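Local coordinates for protein delta-1-pyrroline-5-carboxylate dehydrogenase, mitochondrial (Mus musculus, PDB 4E3X) that oxidises L-glutamate gamma-semialdehyde, formed from delta-1-pyrroline-5-carboxylate, to L-glutamate with NAD+, the second step of mitochondrial proline degradation, at residues 133-138 / 168-173; 320-325 / 468-473; 327-332 / 362-367. All coordinates share one frame; numbering follows the deposited sequence.

Interaction 1 (133-138 / 168-173); sequences DMLSGP and DFFRFN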
loop_
_atom_site.group_PDB
_atom_site.type_symbol
_atom_site.label_atom_id
_atom_site.label_comp_id
_atom_site.label_asym_id
_atom_site.label_seq_id
_atom_site.Cartn_x
_atom_site.Cartn_y
_atom_site.Cartn_z
ATOM N N ASP B 133 -12.865 20.578 16.211
ATOM C CA ASP B 133 -13.237 21.840 16.834
ATOM C C ASP B 133 -13.751 21.613 18.256
ATOM O O ASP B 133 -13.419 22.366 19.178
ATOM C CB ASP B 133 -14.290 22.541 15.967
ATOM C CG ASP B 133 -14.682 23.906 16.497
ATOM O OD1 ASP B 133 -13.978 24.891 16.186
ATOM O OD2 ASP B 133 -15.710 24.000 17.196
ATOM N N MET B 134 -14.544 20.561 18.441
ATOM C CA MET B 134 -15.048 20.218 19.770
ATOM C C MET B 134 -13.910 19.829 20.710
ATOM O O MET B 134 -13.863 20.255 21.860
ATOM C CB MET B 134 -16.060 19.080 19.669
ATOM C CG MET B 134 -17.313 19.455 18.880
ATOM S SD MET B 134 -18.315 18.022 18.422
ATOM C CE MET B 134 -18.890 17.515 20.037
ATOM N N LEU B 135 -12.987 19.014 20.212
ATOM C CA LEU B 135 -11.823 18.595 20.988
ATOM C C LEU B 135 -10.936 19.780 21.352
ATOM O O LEU B 135 -10.367 19.814 22.441
ATOM C CB LEU B 135 -11.013 17.560 20.210
ATOM C CG LEU B 135 -11.641 16.172 20.101
ATOM C CD1 LEU B 135 -11.029 15.401 18.934
ATOM C CD2 LEU B 135 -11.469 15.405 21.405
ATOM N N SER B 136 -10.811 20.744 20.440
ATOM C CA SER B 136 -9.973 21.916 20.668
ATOM C C SER B 136 -10.536 22.762 21.799
ATOM O O SER B 136 -9.794 23.262 22.653
ATOM C CB SER B 136 -9.867 22.752 19.387
ATOM O OG SER B 136 -9.144 23.944 19.605
ATOM N N GLY B 137 -11.854 22.926 21.796
ATOM C CA GLY B 137 -12.513 23.837 22.709
ATOM C C GLY B 137 -13.221 23.157 23.857
ATOM O O GLY B 137 -12.590 22.810 24.854
ATOM N N PRO B 138 -14.544 22.969 23.726
ATOM C CA PRO B 138 -15.358 22.581 24.880
ATOM C C PRO B 138 -15.058 21.198 25.444
ATOM O O PRO B 138 -15.347 20.972 26.617
ATOM C CB PRO B 138 -16.791 22.645 24.334
ATOM C CG PRO B 138 -16.643 22.480 22.843
ATOM C CD PRO B 138 -15.360 23.202 22.521
ATOM N N ASP B 168 -4.994 17.204 15.252
ATOM C CA ASP B 168 -4.206 17.312 14.024
ATOM C C ASP B 168 -4.492 16.168 13.042
ATOM O O ASP B 168 -4.584 16.401 11.836
ATOM C CB ASP B 168 -2.707 17.369 14.323
ATOM C CG ASP B 168 -2.263 18.696 14.950
ATOM O OD1 ASP B 168 -3.042 19.666 14.953
ATOM O OD2 ASP B 168 -1.107 18.760 15.428
ATOM N N PHE B 169 -4.611 14.933 13.532
ATOM C CA PHE B 169 -4.989 13.831 12.643
ATOM C C PHE B 169 -6.300 14.171 11.941
ATOM O O PHE B 169 -6.422 14.028 10.724
ATOM C CB PHE B 169 -5.213 12.524 13.413
ATOM C CG PHE B 169 -3.959 11.741 13.704
ATOM C CD1 PHE B 169 -3.008 11.504 12.723
ATOM C CD2 PHE B 169 -3.761 11.196 14.966
ATOM C CE1 PHE B 169 -1.863 10.754 13.010
ATOM C CE2 PHE B 169 -2.629 10.439 15.257
ATOM C CZ PHE B 169 -1.677 10.224 14.279
ATOM N N PHE B 170 -7.296 14.605 12.710
ATOM C CA PHE B 170 -8.606 14.878 12.133
ATOM C C PHE B 170 -8.546 16.012 11.106
ATOM O O PHE B 170 -9.118 15.894 10.018
ATOM C CB PHE B 170 -9.629 15.189 13.229
ATOM C CG PHE B 170 -10.102 13.982 13.992
ATOM C CD1 PHE B 170 -9.642 12.705 13.693
ATOM C CD2 PHE B 170 -11.018 14.133 15.020
ATOM C CE1 PHE B 170 -10.098 11.601 14.403
ATOM C CE2 PHE B 170 -11.479 13.035 15.728
ATOM C CZ PHE B 170 -11.013 11.767 15.424
ATOM N N ARG B 171 -7.840 17.094 11.423
ATOM C CA ARG B 171 -7.779 18.237 10.501
ATOM C C ARG B 171 -6.906 17.969 9.277
ATOM O O ARG B 171 -7.315 18.239 8.145
ATOM C CB ARG B 171 -7.324 19.521 11.196
ATOM C CG ARG B 171 -8.258 20.013 12.278
ATOM C CD ARG B 171 -8.167 21.529 12.409
ATOM N NE ARG B 171 -8.884 22.045 13.579
ATOM C CZ ARG B 171 -8.289 22.455 14.701
ATOM N NH1 ARG B 171 -6.964 22.403 14.820
ATOM N NH2 ARG B 171 -9.022 22.898 15.715
ATOM N N PHE B 172 -5.702 17.451 9.498
ATOM C CA PHE B 172 -4.793 17.187 8.389
ATOM C C PHE B 172 -5.291 16.071 7.474
ATOM O O PHE B 172 -5.204 16.196 6.253
ATOM C CB PHE B 172 -3.378 16.904 8.885
ATOM C CG PHE B 172 -2.604 18.147 9.225
ATOM C CD1 PHE B 172 -1.779 18.756 8.284
ATOM C CD2 PHE B 172 -2.718 18.727 10.478
ATOM C CE1 PHE B 172 -1.072 19.917 8.596
ATOM C CE2 PHE B 172 -2.017 19.886 10.790
ATOM C CZ PHE B 172 -1.187 20.472 9.852
ATOM N N ASN B 173 -5.817 14.983 8.032
ATOM C CA ASN B 173 -6.370 13.940 7.169
ATOM C C ASN B 173 -7.561 14.462 6.359
ATOM O O ASN B 173 -7.721 14.112 5.195
ATOM C CB ASN B 173 -6.745 12.683 7.944
ATOM C CG ASN B 173 -5.544 11.829 8.267
ATOM O OD1 ASN B 173 -4.602 11.743 7.474
ATOM N ND2 ASN B 173 -5.571 11.183 9.431
HETATM O O HOH W 1 -11.267 24.698 15.566
#
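Leu-135 and Phe-170 make the apolar half of this contact between the end of helix 121-136 and the middle of helix 155-180. One methyl of the leucine approaches the CD2-CE2 side of the Phe-170 ring obliquely, CD1 lying 4.0 Å from Phe-170 CE2, and the two side chains cross at about a right angle. Phe-128 meets the Phe-170 ring edge-to-face, while Ile-248 and Leu-249 of helix 239-251 pack on Leu-135 and Phe-170 respectively, so the pair belongs to a core shared by three helices.

The polar half is carried by Arg-171. Its CG is turned anti to the carbonyl carbon (chi1 -63°), and the chain, extended from CG to NE, carries the guanidinium across to Ser-136 and Asp-133, which it approaches obliquely. There NH2 stands 3.8 Å from Ser-136 CB, a van der Waals contact only. The serine hydroxyl and the guanidinium converge instead on Glu-35: Ser-136 OG hydrogen-bonds to OE2 of that carboxylate, and Arg-171 NH1 forms a salt bridge with OE1.

Water supplies the remaining link. A single molecule donates to Asp-133 OD1 at 2.8 Å and accepts a weak bond from Arg-171 NH2 at 2.9 Å, spanning opposite charges whose nearest atoms, OD1 of Asp-133 and NH2 of Arg-171, are 5.4 Å apart.

No direct hydrogen bond joins 133-138 to 168-173. The chemistry implies a seam that is greasy on its buried side and held on its more exposed side by a shared glutamate and a water, with the positive charge of Arg-171 probably balanced chiefly by Glu-35.

Interaction 2 (320-325 / 468-473); sequences FHFVHS and KLVDST. Unlike the reference sequence in segment 468-473: Lys-468 (reference Gln).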
loop_
_atom_site.group_PDB
_atom_site.type_symbol
_atom_site.label_atom_id
_atom_site.label_comp_id
_atom_site.label_asym_id
_atom_site.label_seq_id
_atom_site.Cartn_x
_atom_site.Cartn_y
_atom_site.Cartn_z
ATOM N N PHE B 320 17.171 4.568 19.481
ATOM C CA PHE B 320 18.490 5.018 19.926
ATOM C C PHE B 320 18.659 6.532 19.979
ATOM O O PHE B 320 18.031 7.265 19.217
ATOM C CB PHE B 320 19.588 4.438 19.017
ATOM C CG PHE B 320 19.494 4.889 17.579
ATOM C CD1 PHE B 320 20.111 6.063 17.156
ATOM C CD2 PHE B 320 18.790 4.138 16.647
ATOM C CE1 PHE B 320 20.026 6.480 15.827
ATOM C CE2 PHE B 320 18.703 4.548 15.323
ATOM C CZ PHE B 320 19.318 5.721 14.914
ATOM N N HIS B 321 19.517 6.975 20.899
ATOM C CA HIS B 321 20.159 8.283 20.807
ATOM C C HIS B 321 21.653 8.011 20.653
ATOM O O HIS B 321 22.267 7.413 21.540
ATOM C CB HIS B 321 19.922 9.142 22.062
ATOM C CG HIS B 321 18.576 9.811 22.114
ATOM N ND1 HIS B 321 18.245 10.734 23.085
ATOM C CD2 HIS B 321 17.473 9.681 21.335
ATOM C CE1 HIS B 321 17.006 11.153 22.896
ATOM N NE2 HIS B 321 16.514 10.533 21.835
ATOM N N PHE B 322 22.226 8.434 19.532
ATOM C CA PHE B 322 23.654 8.274 19.285
ATOM C C PHE B 322 24.337 9.622 19.466
ATOM O O PHE B 322 23.978 10.597 18.818
ATOM C CB PHE B 322 23.934 7.731 17.876
ATOM C CG PHE B 322 25.403 7.622 17.570
ATOM C CD1 PHE B 322 26.112 6.478 17.904
ATOM C CD2 PHE B 322 26.086 8.685 16.992
ATOM C CE1 PHE B 322 27.478 6.383 17.645
ATOM C CE2 PHE B 322 27.443 8.600 16.736
ATOM C CZ PHE B 322 28.136 7.444 17.059
ATOM N N VAL B 323 25.342 9.656 20.332
ATOM C CA VAL B 323 26.041 10.890 20.643
ATOM C C VAL B 323 27.441 10.858 20.042
ATOM O O VAL B 323 28.181 9.890 20.226
ATOM C CB VAL B 323 26.152 11.077 22.169
ATOM C CG1 VAL B 323 26.923 12.338 22.499
ATOM C CG2 VAL B 323 24.772 11.121 22.801
ATOM N N HIS B 324 27.779 11.904 19.293
ATOM C CA HIS B 324 29.130 12.106 18.792
ATOM C C HIS B 324 29.844 13.082 19.725
ATOM O O HIS B 324 29.202 13.855 20.443
ATOM C CB HIS B 324 29.104 12.659 17.363
ATOM C CG HIS B 324 30.463 12.891 16.782
ATOM N ND1 HIS B 324 31.013 14.150 16.658
ATOM C CD2 HIS B 324 31.388 12.027 16.296
ATOM C CE1 HIS B 324 32.219 14.051 16.127
ATOM N NE2 HIS B 324 32.469 12.775 15.895
ATOM N N SER B 325 31.171 13.055 19.723
ATOM C CA SER B 325 31.942 13.899 20.634
ATOM C C SER B 325 31.688 15.406 20.460
ATOM O O SER B 325 31.963 16.196 21.362
ATOM C CB SER B 325 33.431 13.595 20.483
ATOM O OG SER B 325 33.868 13.919 19.177
ATOM N N LYS B 468 27.656 1.226 12.958
ATOM C CA LYS B 468 27.191 -0.038 12.384
ATOM C C LYS B 468 26.427 -0.880 13.412
ATOM O O LYS B 468 25.392 -1.475 13.098
ATOM C CB LYS B 468 28.344 -0.826 11.763
ATOM C CG LYS B 468 28.924 -0.155 10.536
ATOM C CD LYS B 468 30.016 -1.010 9.909
ATOM C CE LYS B 468 30.434 -0.470 8.548
ATOM N NZ LYS B 468 30.998 0.902 8.637
ATOM N N LEU B 469 26.920 -0.905 14.646
ATOM C CA LEU B 469 26.214 -1.601 15.715
ATOM C C LEU B 469 24.847 -0.992 16.010
ATOM O O LEU B 469 23.890 -1.720 16.270
ATOM C CB LEU B 469 27.060 -1.649 16.990
ATOM C CG LEU B 469 28.304 -2.535 16.892
ATOM C CD1 LEU B 469 29.073 -2.534 18.205
ATOM C CD2 LEU B 469 27.912 -3.947 16.488
ATOM N N VAL B 470 24.747 0.336 15.972
ATOM C CA VAL B 470 23.452 0.981 16.187
ATOM C C VAL B 470 22.449 0.425 15.173
ATOM O O VAL B 470 21.313 0.098 15.504
ATOM C CB VAL B 470 23.535 2.521 16.052
ATOM C CG1 VAL B 470 22.135 3.136 16.118
ATOM C CG2 VAL B 470 24.438 3.108 17.129
ATOM N N ASP B 471 22.904 0.289 13.934
ATOM C CA ASP B 471 22.071 -0.164 12.839
ATOM C C ASP B 471 21.718 -1.658 12.878
ATOM O O ASP B 471 20.618 -2.036 12.483
ATOM C CB ASP B 471 22.771 0.186 11.522
ATOM C CG ASP B 471 22.031 -0.331 10.318
ATOM O OD1 ASP B 471 20.911 0.144 10.044
ATOM O OD2 ASP B 471 22.577 -1.214 9.635
ATOM N N SER B 472 22.640 -2.501 13.349
ATOM C CA SER B 472 22.477 -3.951 13.225
ATOM C C SER B 472 22.039 -4.675 14.495
ATOM O O SER B 472 21.635 -5.835 14.434
ATOM C CB SER B 472 23.782 -4.579 12.739
ATOM O OG SER B 472 24.750 -4.536 13.771
ATOM N N THR B 473 22.121 -4.009 15.642
ATOM C CA THR B 473 21.910 -4.695 16.917
ATOM C C THR B 473 20.478 -5.186 17.122
ATOM O O THR B 473 20.257 -6.293 17.626
ATOM C CB THR B 473 22.359 -3.825 18.107
ATOM O OG1 THR B 473 23.782 -3.664 18.046
ATOM C CG2 THR B 473 21.987 -4.473 19.438
#
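Val-470 sets its two methyls against two phenylalanines of strand 319-323, one methyl to each ring. CG1 stands over one face of Phe-320: it is 3.5 Å from the ring centroid and only 12° off the ring normal, a well-centred CH-pi contact. CG2, the other branch, reaches the Phe-322 ring at CD1, 3.8 Å away, on an oblique approach.

The two aromatic residues adopt different first torsions. Phe-320 holds CG between the backbone N and the carbonyl carbon (chi1 63°), and its ring stands out from the strand toward the helix, the amide N of Phe-322 in plane at its edge. Phe-322 swings CG anti to its N (chi1 177°), and its ring goes on to meet Tyr-458 with the planes nearly parallel. Replacing Phe-320 with an alanine would probably open a gap beneath CG1 of Val-470 and cost the helix its CH-pi contact with the sheet.

Within 468-473, Leu-469 O takes two bonds: Thr-473 OG1 donates to it at 2.6 Å from above the carbonyl plane, and Thr-473 N reaches it from the opposite face. Arg-353 of strand 351-357 adds a polar tie, its NH2 bonding to Val-470 O.

Helix 463-472 connects parallel strands 452-458 and 476-483 and lies on one face of the sheet in between, a beta-alpha-beta crossover. Across these two segments the union is wholly apolar and buried, relying on the shape of one branched side chain meeting two rings.

Interaction 3 (327-332 / 362-367); sequences ADVDSV and PQIKGR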
loop_
_atom_site.group_PDB
_atom_site.type_symbol
_atom_site.label_atom_id
_atom_site.label_comp_id
_atom_site.label_asym_id
_atom_site.label_seq_id
_atom_site.Cartn_x
_atom_site.Cartn_y
_atom_site.Cartn_z
ATOM N N ALA B 327 28.788 16.759 20.191
ATOM C CA ALA B 327 27.424 17.038 20.657
ATOM C C ALA B 327 27.353 18.169 21.673
ATOM O O ALA B 327 28.292 18.409 22.435
ATOM C CB ALA B 327 26.803 15.782 21.260
ATOM N N ASP B 328 26.214 18.852 21.686
ATOM C CA ASP B 328 25.891 19.772 22.760
ATOM C C ASP B 328 25.445 18.950 23.964
ATOM O O ASP B 328 24.401 18.283 23.935
ATOM C CB ASP B 328 24.792 20.735 22.322
ATOM C CG ASP B 328 24.518 21.801 23.348
ATOM O OD1 ASP B 328 23.518 21.673 24.086
ATOM O OD2 ASP B 328 25.313 22.762 23.420
ATOM N N VAL B 329 26.255 18.984 25.017
ATOM C CA VAL B 329 26.042 18.127 26.174
ATOM C C VAL B 329 24.680 18.323 26.837
ATOM O O VAL B 329 23.975 17.356 27.113
ATOM C CB VAL B 329 27.171 18.302 27.217
ATOM C CG1 VAL B 329 26.799 17.618 28.526
ATOM C CG2 VAL B 329 28.487 17.760 26.669
ATOM N N ASP B 330 24.297 19.570 27.087
ATOM C CA ASP B 330 23.026 19.825 27.759
ATOM C C ASP B 330 21.827 19.345 26.931
ATOM O O ASP B 330 20.842 18.862 27.489
ATOM C CB ASP B 330 22.872 21.303 28.130
ATOM C CG ASP B 330 23.729 21.703 29.327
ATOM O OD1 ASP B 330 24.194 20.811 30.075
ATOM O OD2 ASP B 330 23.931 22.918 29.524
ATOM N N SER B 331 21.912 19.474 25.609
ATOM C CA SER B 331 20.863 18.966 24.718
ATOM C C SER B 331 20.737 17.448 24.781
ATOM O O SER B 331 19.629 16.910 24.822
ATOM C CB SER B 331 21.109 19.399 23.273
ATOM O OG SER B 331 21.015 20.804 23.150
ATOM N N VAL B 332 21.879 16.765 24.782
ATOM C CA VAL B 332 21.899 15.319 24.929
ATOM C C VAL B 332 21.198 14.920 26.226
ATOM O O VAL B 332 20.356 14.032 26.245
ATOM C CB VAL B 332 23.338 14.774 24.949
ATOM C CG1 VAL B 332 23.341 13.320 25.401
ATOM C CG2 VAL B 332 23.987 14.929 23.583
ATOM N N PRO B 362 32.262 11.257 31.173
ATOM C CA PRO B 362 32.267 11.895 32.498
ATOM C C PRO B 362 31.261 13.046 32.621
ATOM O O PRO B 362 30.528 13.099 33.609
ATOM C CB PRO B 362 33.704 12.408 32.630
ATOM C CG PRO B 362 34.508 11.427 31.833
ATOM C CD PRO B 362 33.631 11.062 30.656
ATOM N N GLN B 363 31.212 13.941 31.637
ATOM C CA GLN B 363 30.250 15.042 31.669
ATOM C C GLN B 363 28.811 14.530 31.645
ATOM O O GLN B 363 27.985 14.915 32.470
ATOM C CB GLN B 363 30.450 15.989 30.480
ATOM C CG GLN B 363 31.572 17.006 30.614
ATOM C CD GLN B 363 31.549 18.024 29.482
ATOM O OE1 GLN B 363 32.308 17.918 28.520
ATOM N NE2 GLN B 363 30.665 19.011 29.590
ATOM N N ILE B 364 28.513 13.670 30.680
ATOM C CA ILE B 364 27.150 13.186 30.480
ATOM C C ILE B 364 26.658 12.315 31.638
ATOM O O ILE B 364 25.513 12.444 32.074
ATOM C CB ILE B 364 27.015 12.470 29.123
ATOM C CG1 ILE B 364 27.143 13.500 28.003
ATOM C CG2 ILE B 364 25.685 11.721 29.019
ATOM C CD1 ILE B 364 27.214 12.906 26.622
ATOM N N LYS B 365 27.523 11.443 32.145
ATOM C CA LYS B 365 27.152 10.601 33.278
ATOM C C LYS B 365 26.807 11.451 34.504
ATOM O O LYS B 365 25.778 11.241 35.153
ATOM C CB LYS B 365 28.271 9.612 33.619
ATOM C CG LYS B 365 27.932 8.669 34.763
ATOM C CD LYS B 365 29.098 7.744 35.082
ATOM C CE LYS B 365 28.715 6.683 36.103
ATOM N NZ LYS B 365 29.886 5.836 36.485
ATOM N N GLY B 366 27.665 12.420 34.811
ATOM C CA GLY B 366 27.434 13.304 35.940
ATOM C C GLY B 366 26.125 14.061 35.827
ATOM O O GLY B 366 25.364 14.171 36.793
ATOM N N ARG B 367 25.859 14.584 34.636
ATOM C CA ARG B 367 24.639 15.345 34.398
ATOM C C ARG B 367 23.389 14.469 34.505
ATOM O O ARG B 367 22.411 14.860 35.142
ATOM C CB ARG B 367 24.692 16.040 33.035
#
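Val-329 uses both of its methyls to hold helix 361-372 beside the start of helix 329-341. CG1, anti to the backbone N, faces Ile-364 CG1 at 4.2 Å, while CG2 touches the amide end of Gln-363, 3.9 Å from NE2. The glutamine gets there by an extended chain that crosses the valine at about a right angle. One turn further along, Val-332 CG1 meets Ile-364 CD1 at 4.1 Å, so the isoleucine spans two successive helical positions with neighbouring carbons of one branch. That branch starts beside the backbone N (chi1 -69°) and then runs on extended to CD1.

The second shell fixes the helix start. Asp-328 is the N-cap: its OD1 accepts from Ser-331 N at 3.1 Å and from Ser-331 OG at 2.8 Å, the two donors arriving from opposite faces of the carboxylate plane. A negative group at this end is likely to suit the helix dipole. Ser-331 OG is also hydrogen-bonded to Leu-554 N of the second subunit, whose Pro-553 packs on the same serine, so the cap lies at the dimer interface.

Further out, Phe-483 of strand 476-483 backs Ala-327 and Val-332. Helix 329-341 links the parallel, neighbouring strands 319-323 and 351-357 in a beta-alpha-beta crossover, and helix 361-372, which follows strand 351-357, packs beside helix 329-341.

From the N terminus, interaction 1 closes first, a loop of about 30 residues that joins helices 121-136 and 155-180 before the others begin. Strand 319-323 then opens interaction 2, whose partner helix arrives some 140 residues later; interaction 3 opens and closes inside that long loop. Interactions 2 and 3 touch through Val-323: its CG2 lies 3.7 Å from Val-332 CG1. Since Phe-320 and Phe-322 point toward helix 463-472, strand 319-323 is packed by helices on both its faces. Interaction 1 stands apart, its centre about 37 Å from that of interaction 2, on the opposite side of the chain's centre.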